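Local coordinates for cyclic GMP-AMP synthase-like receptor (Tribolium castaneum, PDB 7LT2), which senses double-stranded RNA in the cytoplasm and joins ATP and GTP into a cyclic GMP-AMP messenger that serves innate immunity, at residues 77-80 with 81-85; 348-351 with 352-356; 360-363 with 364-368. One frame throughout, in Å; residues are numbered along the deposited sequence.

Overall arrangement
Contact 1 lies in the nucleotidyltransferase part of the chain, in the turn between strands 70-77 and 85-89. Contacts 2 and 3 sit on the opposite side of the chain's centre, with centres about 54 Å and about 52 Å from that of contact 1. They belong to two successive helices, 337-354 and 361-365, and their own centres are about 12 Å apart. The two touch directly: D353 OD2 meets H364 NE2 at 2.7 Å, probably as a hydrogen bond. None lies in the active site. Contact 3 comes nearer to the presumed ATP site, the side chain of L365 being about 9 Å from that of K266, whereas contact 1 is remote from the annotated sites.

Contact 1 (77-80 with 81-85); sequences LHIP and IYAQP
P80 and A83 close a tight turn where the chain leaves strand 70-77 and heads for strand 85-89 in the nucleotidyltransferase domain. A83 N donates to P80 O at 3.0 Å, standing well above the plane of that carbonyl. One residue on, Q84 N repeats the step to I81 O, so 81-83 forms a single 3-10 turn. The packed side of the turn is largely apolar. I79 turns its branch methyl CG2 to A83 CB, 4.2 Å away. The same methyl lies more loosely against P85 CG, so one isoleucine branch touches both the turn and the start of the next strand. A83 CB also makes a close carbon-to-carbonyl approach, 3.4 Å from P80 O. L100 lies against I79 and A83, F198 against I79, L98 against P85, and W106 of helix 103-107 touches P80, Y82 and A83.

The other side is wetter. With its CG1 between the backbone N and the carbonyl carbon (chi1 72°), I81 holds CG2 beside its own N and within 3.9 Å of H78 NE2, at the edge of the imidazole and near its plane. Water 1 joins the two residues: it lies in the plane of the H78 ring, 3.2 Å from NE2, and accepts from I81 N at 3.0 Å. H78 reaches this place with CG anti to its backbone N (chi1 178°), while its ND1 is bonded to V199 O on strand 188-200. Both ring nitrogens therefore have partners, which limits rotation of the imidazole. I79 O is also close to I81 N, but the angle is too poor for a hydrogen bond; the first amide of the turn donates instead to a water that H78 NE2 also holds.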
loop_
_atom_site.group_PDB
_atom_site.type_symbol
_atom_site.label_atom_id
_atom_site.label_comp_id
_atom_site.label_asym_id
_atom_site.label_seq_id
_atom_site.Cartn_x
_atom_site.Cartn_y
_atom_site.Cartn_z
ATOM N N LEU A 77 9.433 8.649 -9.829
ATOM C CA LEU A 77 10.473 9.301 -10.609
ATOM C C LEU A 77 10.685 8.515 -11.896
ATOM O O LEU A 77 10.548 7.292 -11.919
ATOM C CB LEU A 77 11.776 9.365 -9.806
ATOM C CG LEU A 77 11.610 9.767 -8.339
ATOM C CD1 LEU A 77 12.879 9.503 -7.549
ATOM C CD2 LEU A 77 11.210 11.234 -8.247
ATOM N N HIS A 78 11.016 9.218 -12.978
ATOM C CA HIS A 78 11.165 8.568 -14.275
ATOM C C HIS A 78 12.526 8.895 -14.860
ATOM O O HIS A 78 12.847 10.071 -15.069
ATOM C CB HIS A 78 10.064 8.985 -15.253
ATOM C CG HIS A 78 10.216 8.367 -16.607
ATOM N ND1 HIS A 78 10.075 7.013 -16.826
ATOM C CD2 HIS A 78 10.529 8.912 -17.805
ATOM C CE1 HIS A 78 10.281 6.754 -18.106
ATOM N NE2 HIS A 78 10.560 7.889 -18.721
ATOM N N ILE A 79 13.315 7.858 -15.106
ATOM C CA ILE A 79 14.604 8.007 -15.788
ATOM C C ILE A 79 14.350 8.151 -17.281
ATOM O O ILE A 79 13.687 7.285 -17.874
ATOM C CB ILE A 79 15.493 6.802 -15.501
ATOM C CG1 ILE A 79 15.780 6.688 -14.000
ATOM C CG2 ILE A 79 16.793 6.892 -16.313
ATOM C CD1 ILE A 79 16.440 5.395 -13.604
ATOM N N PRO A 80 14.846 9.209 -17.925
ATOM C CA PRO A 80 14.664 9.353 -19.374
ATOM C C PRO A 80 15.125 8.108 -20.120
ATOM O O PRO A 80 16.217 7.586 -19.880
ATOM C CB PRO A 80 15.529 10.574 -19.711
ATOM C CG PRO A 80 15.516 11.377 -18.443
ATOM C CD PRO A 80 15.555 10.359 -17.336
ATOM N N ILE A 81 14.271 7.618 -21.026
ATOM C CA ILE A 81 14.567 6.370 -21.721
ATOM C C ILE A 81 15.816 6.491 -22.579
ATOM O O ILE A 81 16.436 5.476 -22.904
ATOM C CB ILE A 81 13.367 5.912 -22.574
ATOM C CG1 ILE A 81 13.209 6.801 -23.806
ATOM C CG2 ILE A 81 12.086 5.918 -21.750
ATOM C CD1 ILE A 81 12.093 6.358 -24.734
ATOM N N TYR A 82 16.211 7.715 -22.946
ATOM C CA TYR A 82 17.426 7.891 -23.734
ATOM C C TYR A 82 18.649 7.367 -22.993
ATOM O O TYR A 82 19.607 6.906 -23.625
ATOM C CB TYR A 82 17.602 9.368 -24.098
ATOM C CG TYR A 82 18.592 9.636 -25.218
ATOM C CD1 TYR A 82 19.931 9.877 -24.945
ATOM C CD2 TYR A 82 18.177 9.667 -26.546
ATOM C CE1 TYR A 82 20.837 10.127 -25.965
ATOM C CE2 TYR A 82 19.074 9.917 -27.571
ATOM C CZ TYR A 82 20.400 10.147 -27.276
ATOM O OH TYR A 82 21.301 10.398 -28.292
ATOM N N ALA A 83 18.631 7.413 -21.657
ATOM C CA ALA A 83 19.711 6.865 -20.844
ATOM C C ALA A 83 19.731 5.345 -20.841
ATOM O O ALA A 83 20.630 4.759 -20.226
ATOM C CB ALA A 83 19.607 7.380 -19.408
ATOM N N GLN A 84 18.759 4.712 -21.492
ATOM C CA GLN A 84 18.645 3.271 -21.685
ATOM C C GLN A 84 18.629 2.507 -20.367
ATOM O O GLN A 84 19.536 1.706 -20.105
ATOM C CB GLN A 84 19.778 2.768 -22.575
ATOM C CG GLN A 84 19.741 3.355 -23.977
ATOM C CD GLN A 84 20.854 2.828 -24.851
ATOM O OE1 GLN A 84 21.387 1.749 -24.605
ATOM N NE2 GLN A 84 21.220 3.593 -25.873
ATOM N N PRO A 85 17.618 2.708 -19.524
ATOM C CA PRO A 85 17.471 1.843 -18.349
ATOM C C PRO A 85 17.055 0.442 -18.768
ATOM O O PRO A 85 16.255 0.263 -19.689
ATOM C CB PRO A 85 16.372 2.535 -17.535
ATOM C CG PRO A 85 15.555 3.251 -18.562
ATOM C CD PRO A 85 16.528 3.698 -19.624
HETATM O O HOH W 1 11.769 9.286 -21.329
#

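Contact 2 (348-351 with 352-356)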
loop_
_atom_site.group_PDB
_atom_site.type_symbol
_atom_site.label_atom_id
_atom_site.label_comp_id
_atom_site.label_asym_id
_atom_site.label_seq_id
_atom_site.Cartn_x
_atom_site.Cartn_y
_atom_site.Cartn_z
ATOM N N GLY A 348 -10.721 -23.465 10.834
ATOM C CA GLY A 348 -11.643 -24.569 10.627
ATOM C C GLY A 348 -12.691 -24.667 11.719
ATOM O O GLY A 348 -13.869 -24.902 11.439
ATOM N N TYR A 349 -12.277 -24.494 12.979
ATOM C CA TYR A 349 -13.244 -24.461 14.072
ATOM C C TYR A 349 -14.251 -23.337 13.881
ATOM O O TYR A 349 -15.449 -23.520 14.120
ATOM C CB TYR A 349 -12.533 -24.298 15.417
ATOM C CG TYR A 349 -13.373 -23.539 16.428
ATOM C CD1 TYR A 349 -14.407 -24.166 17.112
ATOM C CD2 TYR A 349 -13.147 -22.189 16.677
ATOM C CE1 TYR A 349 -15.187 -23.474 18.027
ATOM C CE2 TYR A 349 -13.920 -21.490 17.587
ATOM C CZ TYR A 349 -14.938 -22.136 18.258
ATOM O OH TYR A 349 -15.707 -21.439 19.163
ATOM N N ILE A 350 -13.776 -22.160 13.467
ATOM C CA ILE A 350 -14.670 -21.021 13.281
ATOM C C ILE A 350 -15.676 -21.311 12.176
ATOM O O ILE A 350 -16.877 -21.048 12.327
ATOM C CB ILE A 350 -13.853 -19.746 12.998
ATOM C CG1 ILE A 350 -13.036 -19.368 14.238
ATOM C CG2 ILE A 350 -14.767 -18.602 12.570
ATOM C CD1 ILE A 350 -12.063 -18.232 14.022
ATOM N N ILE A 351 -15.210 -21.879 11.060
ATOM C CA ILE A 351 -16.112 -22.216 9.961
ATOM C C ILE A 351 -17.208 -23.164 10.434
ATOM O O ILE A 351 -18.390 -22.977 10.115
ATOM C CB ILE A 351 -15.318 -22.807 8.781
ATOM C CG1 ILE A 351 -14.355 -21.758 8.223
ATOM C CG2 ILE A 351 -16.268 -23.286 7.690
ATOM C CD1 ILE A 351 -13.406 -22.294 7.180
ATOM N N LYS A 352 -16.841 -24.187 11.214
ATOM C CA LYS A 352 -17.845 -25.115 11.725
ATOM C C LYS A 352 -18.835 -24.405 12.639
ATOM O O LYS A 352 -20.024 -24.744 12.668
ATOM C CB LYS A 352 -17.171 -26.265 12.472
ATOM C CG LYS A 352 -16.249 -27.113 11.617
ATOM C CD LYS A 352 -17.004 -27.769 10.476
ATOM C CE LYS A 352 -17.383 -29.201 10.811
ATOM N NZ LYS A 352 -16.180 -30.075 10.905
ATOM N N ASP A 353 -18.362 -23.411 13.388
ATOM C CA ASP A 353 -19.207 -22.742 14.369
ATOM C C ASP A 353 -20.177 -21.755 13.728
ATOM O O ASP A 353 -21.228 -21.467 14.311
ATOM C CB ASP A 353 -18.330 -22.024 15.399
ATOM C CG ASP A 353 -19.087 -21.655 16.651
ATOM O OD1 ASP A 353 -19.583 -22.576 17.331
ATOM O OD2 ASP A 353 -19.174 -20.447 16.957
ATOM N N ILE A 354 -19.851 -21.231 12.546
ATOM C CA ILE A 354 -20.686 -20.234 11.884
ATOM C C ILE A 354 -21.392 -20.782 10.651
ATOM O O ILE A 354 -22.353 -20.150 10.181
ATOM C CB ILE A 354 -19.873 -18.977 11.510
ATOM C CG1 ILE A 354 -18.870 -19.296 10.399
ATOM C CG2 ILE A 354 -19.168 -18.412 12.734
ATOM C CD1 ILE A 354 -18.026 -18.104 9.976
ATOM N N GLU A 355 -20.931 -21.908 10.104
ATOM C CA GLU A 355 -21.537 -22.659 9.006
ATOM C C GLU A 355 -23.048 -22.498 8.920
ATOM O O GLU A 355 -23.578 -21.973 7.934
ATOM C CB GLU A 355 -21.200 -24.141 9.185
ATOM C CG GLU A 355 -20.965 -24.902 7.912
ATOM C CD GLU A 355 -20.031 -26.071 8.124
ATOM O OE1 GLU A 355 -20.223 -26.828 9.103
ATOM O OE2 GLU A 355 -19.087 -26.217 7.321
ATOM N N ASN A 356 -23.745 -22.956 9.958
ATOM C CA ASN A 356 -25.201 -22.949 10.018
ATOM C C ASN A 356 -25.720 -22.033 11.119
ATOM O O ASN A 356 -26.879 -22.155 11.536
ATOM C CB ASN A 356 -25.720 -24.373 10.222
ATOM C CG ASN A 356 -25.261 -25.323 9.132
ATOM O OD1 ASN A 356 -25.321 -25.000 7.947
ATOM N ND2 ASN A 356 -24.793 -26.501 9.532
#
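I350 and I354 stand one turn apart in the closing turn of helix 337-354, where the alpha-helical hydrogen bonding runs out. I350 CG2, the branch that lies beside the carbonyl carbon, meets I354 CD1 at 4.2 Å, the two side chains crossing at a slant. I354 holds CG1 between its backbone N and carbonyl carbon (chi1 69°), which folds the side chain back over the preceding turn and sets CG1 3.3 Å from I350 O. Next to this pair, D353 CB lies obliquely against the ring of Y349, whose hydroxyl ends near the carboxylate carbon.

Four i to i+4 bonds hold the backbone beneath: K352 N to G348 O, D353 N to Y349 O, I354 N to I350 O and E355 N to I351 O. The third points nearly along the C=O axis. Near the helix end two carbonyls each take an additional weak i+3 bond, I350 O from D353 N and I351 O from I354 N. K352 also leans on this backbone, with CG 3.3 Å from G348 O before its bent chain leads away.

Neighbouring residues position both the polar and the apolar ends. H364 NE2 is hydrogen-bonded to D353 OD2, and the H364 ring stands steeply against that of Y349, while N360 ND2 of residues 360-363 bonds to D353 O. I354 packs on F305 and M306, and I351 on L309, all of helix 301-318. From that same helix R310 forms a salt bridge with OE2 of E355, which would tend to keep the carboxylate ionised. The E355 side chain passes at an angle over that of I351: its CB is 3.2 Å from I351 O, and its OE2 is 4.1 Å from I351 CG2.

Contact 3 (360-363 with 364-368); sequences NIAK and HLLTK
I361 and L365 carry the apolar part of this single-turn helix, which packs between helices 337-354, 5-13 and 258-272; their side chains run in parallel off it. I361 CG2 meets L365 CD2 at 3.7 Å, with L365 CD1 almost as near. A362 CB and L366 CD1 touch more loosely. From helix 5-13, L6 covers I361, I9 covers A362 and F13 covers L366, while L365 lies on L264 of helix 258-272.

Among the backbone bonds, I361 O accepts twice: L365 N comes at 3.0 Å from nearly straight ahead, and H364 N from well above the carbonyl plane. L366 N to A362 O completes the turn, and T367 then N-caps the next helix.

Side-chain polar contacts lie elsewhere. K363 runs extended, and its NZ donates a hydrogen bond to N360 OD1 (3.0 Å). H364 CD2 sits 3.1 Å from N360 O, its NE2 being held by D353 OD2.

Water 2 donates to K363 O at 2.8 Å and to L366 O at 2.7 Å. L366 O also receives K271 NZ, and L365 O receives K267 NZ. Carbonyls at this C-terminal end are thus met by water and lysine ammonium groups, whose positive charge should suit the helix dipole.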
loop_
_atom_site.group_PDB
_atom_site.type_symbol
_atom_site.label_atom_id
_atom_site.label_comp_id
_atom_site.label_asym_id
_atom_site.label_seq_id
_atom_site.Cartn_x
_atom_site.Cartn_y
_atom_site.Cartn_z
ATOM N N ASN A 360 -23.425 -16.392 15.036
ATOM C CA ASN A 360 -22.147 -16.574 15.711
ATOM C C ASN A 360 -21.002 -15.822 15.045
ATOM O O ASN A 360 -19.915 -15.750 15.628
ATOM C CB ASN A 360 -21.788 -18.063 15.784
ATOM C CG ASN A 360 -22.702 -18.839 16.711
ATOM O OD1 ASN A 360 -23.433 -18.256 17.510
ATOM N ND2 ASN A 360 -22.658 -20.163 16.615
ATOM N N ILE A 361 -21.208 -15.269 13.846
ATOM C CA ILE A 361 -20.110 -14.611 13.140
ATOM C C ILE A 361 -19.580 -13.436 13.951
ATOM O O ILE A 361 -18.366 -13.285 14.134
ATOM C CB ILE A 361 -20.558 -14.163 11.738
ATOM C CG1 ILE A 361 -20.897 -15.372 10.867
ATOM C CG2 ILE A 361 -19.472 -13.318 11.084
ATOM C CD1 ILE A 361 -21.506 -14.992 9.517
ATOM N N ALA A 362 -20.485 -12.582 14.439
ATOM C CA ALA A 362 -20.070 -11.413 15.209
ATOM C C ALA A 362 -19.316 -11.808 16.470
ATOM O O ALA A 362 -18.445 -11.060 16.931
ATOM C CB ALA A 362 -21.283 -10.558 15.572
ATOM N N LYS A 363 -19.636 -12.970 17.042
ATOM C CA LYS A 363 -18.935 -13.418 18.237
ATOM C C LYS A 363 -17.468 -13.716 17.951
ATOM O O LYS A 363 -16.620 -13.558 18.837
ATOM C CB LYS A 363 -19.626 -14.653 18.814
ATOM C CG LYS A 363 -21.097 -14.441 19.139
ATOM C CD LYS A 363 -21.757 -15.753 19.536
ATOM C CE LYS A 363 -23.243 -15.573 19.773
ATOM N NZ LYS A 363 -23.909 -16.861 20.134
ATOM N N HIS A 364 -17.148 -14.144 16.729
ATOM C CA HIS A 364 -15.765 -14.417 16.358
ATOM C C HIS A 364 -15.051 -13.195 15.804
ATOM O O HIS A 364 -13.832 -13.075 15.964
ATOM C CB HIS A 364 -15.698 -15.538 15.317
ATOM C CG HIS A 364 -16.150 -16.869 15.828
ATOM N ND1 HIS A 364 -15.324 -17.712 16.539
ATOM C CD2 HIS A 364 -17.339 -17.507 15.723
ATOM C CE1 HIS A 364 -15.989 -18.808 16.860
ATOM N NE2 HIS A 364 -17.213 -18.709 16.375
ATOM N N LEU A 365 -15.779 -12.293 15.147
ATOM C CA LEU A 365 -15.140 -11.142 14.519
ATOM C C LEU A 365 -14.817 -10.042 15.521
ATOM O O LEU A 365 -13.795 -9.361 15.377
ATOM C CB LEU A 365 -16.035 -10.587 13.408
ATOM C CG LEU A 365 -15.859 -11.161 11.998
ATOM C CD1 LEU A 365 -15.872 -12.682 11.999
ATOM C CD2 LEU A 365 -16.947 -10.622 11.090
ATOM N N LEU A 366 -15.653 -9.861 16.536
ATOM C CA LEU A 366 -15.540 -8.737 17.452
ATOM C C LEU A 366 -14.879 -9.158 18.759
ATOM O O LEU A 366 -15.053 -10.282 19.234
ATOM C CB LEU A 366 -16.922 -8.141 17.742
ATOM C CG LEU A 366 -17.710 -7.683 16.513
ATOM C CD1 LEU A 366 -19.037 -7.057 16.915
ATOM C CD2 LEU A 366 -16.882 -6.707 15.681
ATOM N N THR A 367 -14.103 -8.240 19.329
ATOM C CA THR A 367 -13.676 -8.403 20.705
ATOM C C THR A 367 -14.903 -8.405 21.606
ATOM O O THR A 367 -15.995 -7.985 21.209
ATOM C CB THR A 367 -12.718 -7.281 21.114
ATOM O OG1 THR A 367 -13.422 -6.034 21.138
ATOM C CG2 THR A 367 -11.566 -7.174 20.121
ATOM N N LYS A 368 -14.727 -8.898 22.833
ATOM C CA LYS A 368 -15.845 -8.896 23.768
ATOM C C LYS A 368 -16.331 -7.476 24.023
ATOM O O LYS A 368 -17.536 -7.235 24.143
ATOM C CB LYS A 368 -15.444 -9.589 25.068
ATOM C CG LYS A 368 -14.854 -10.965 24.817
ATOM C CD LYS A 368 -15.013 -11.897 25.996
ATOM C CE LYS A 368 -14.625 -13.303 25.581
ATOM N NZ LYS A 368 -14.885 -14.262 26.667
HETATM O O HOH W 2 -16.055 -11.972 21.077
#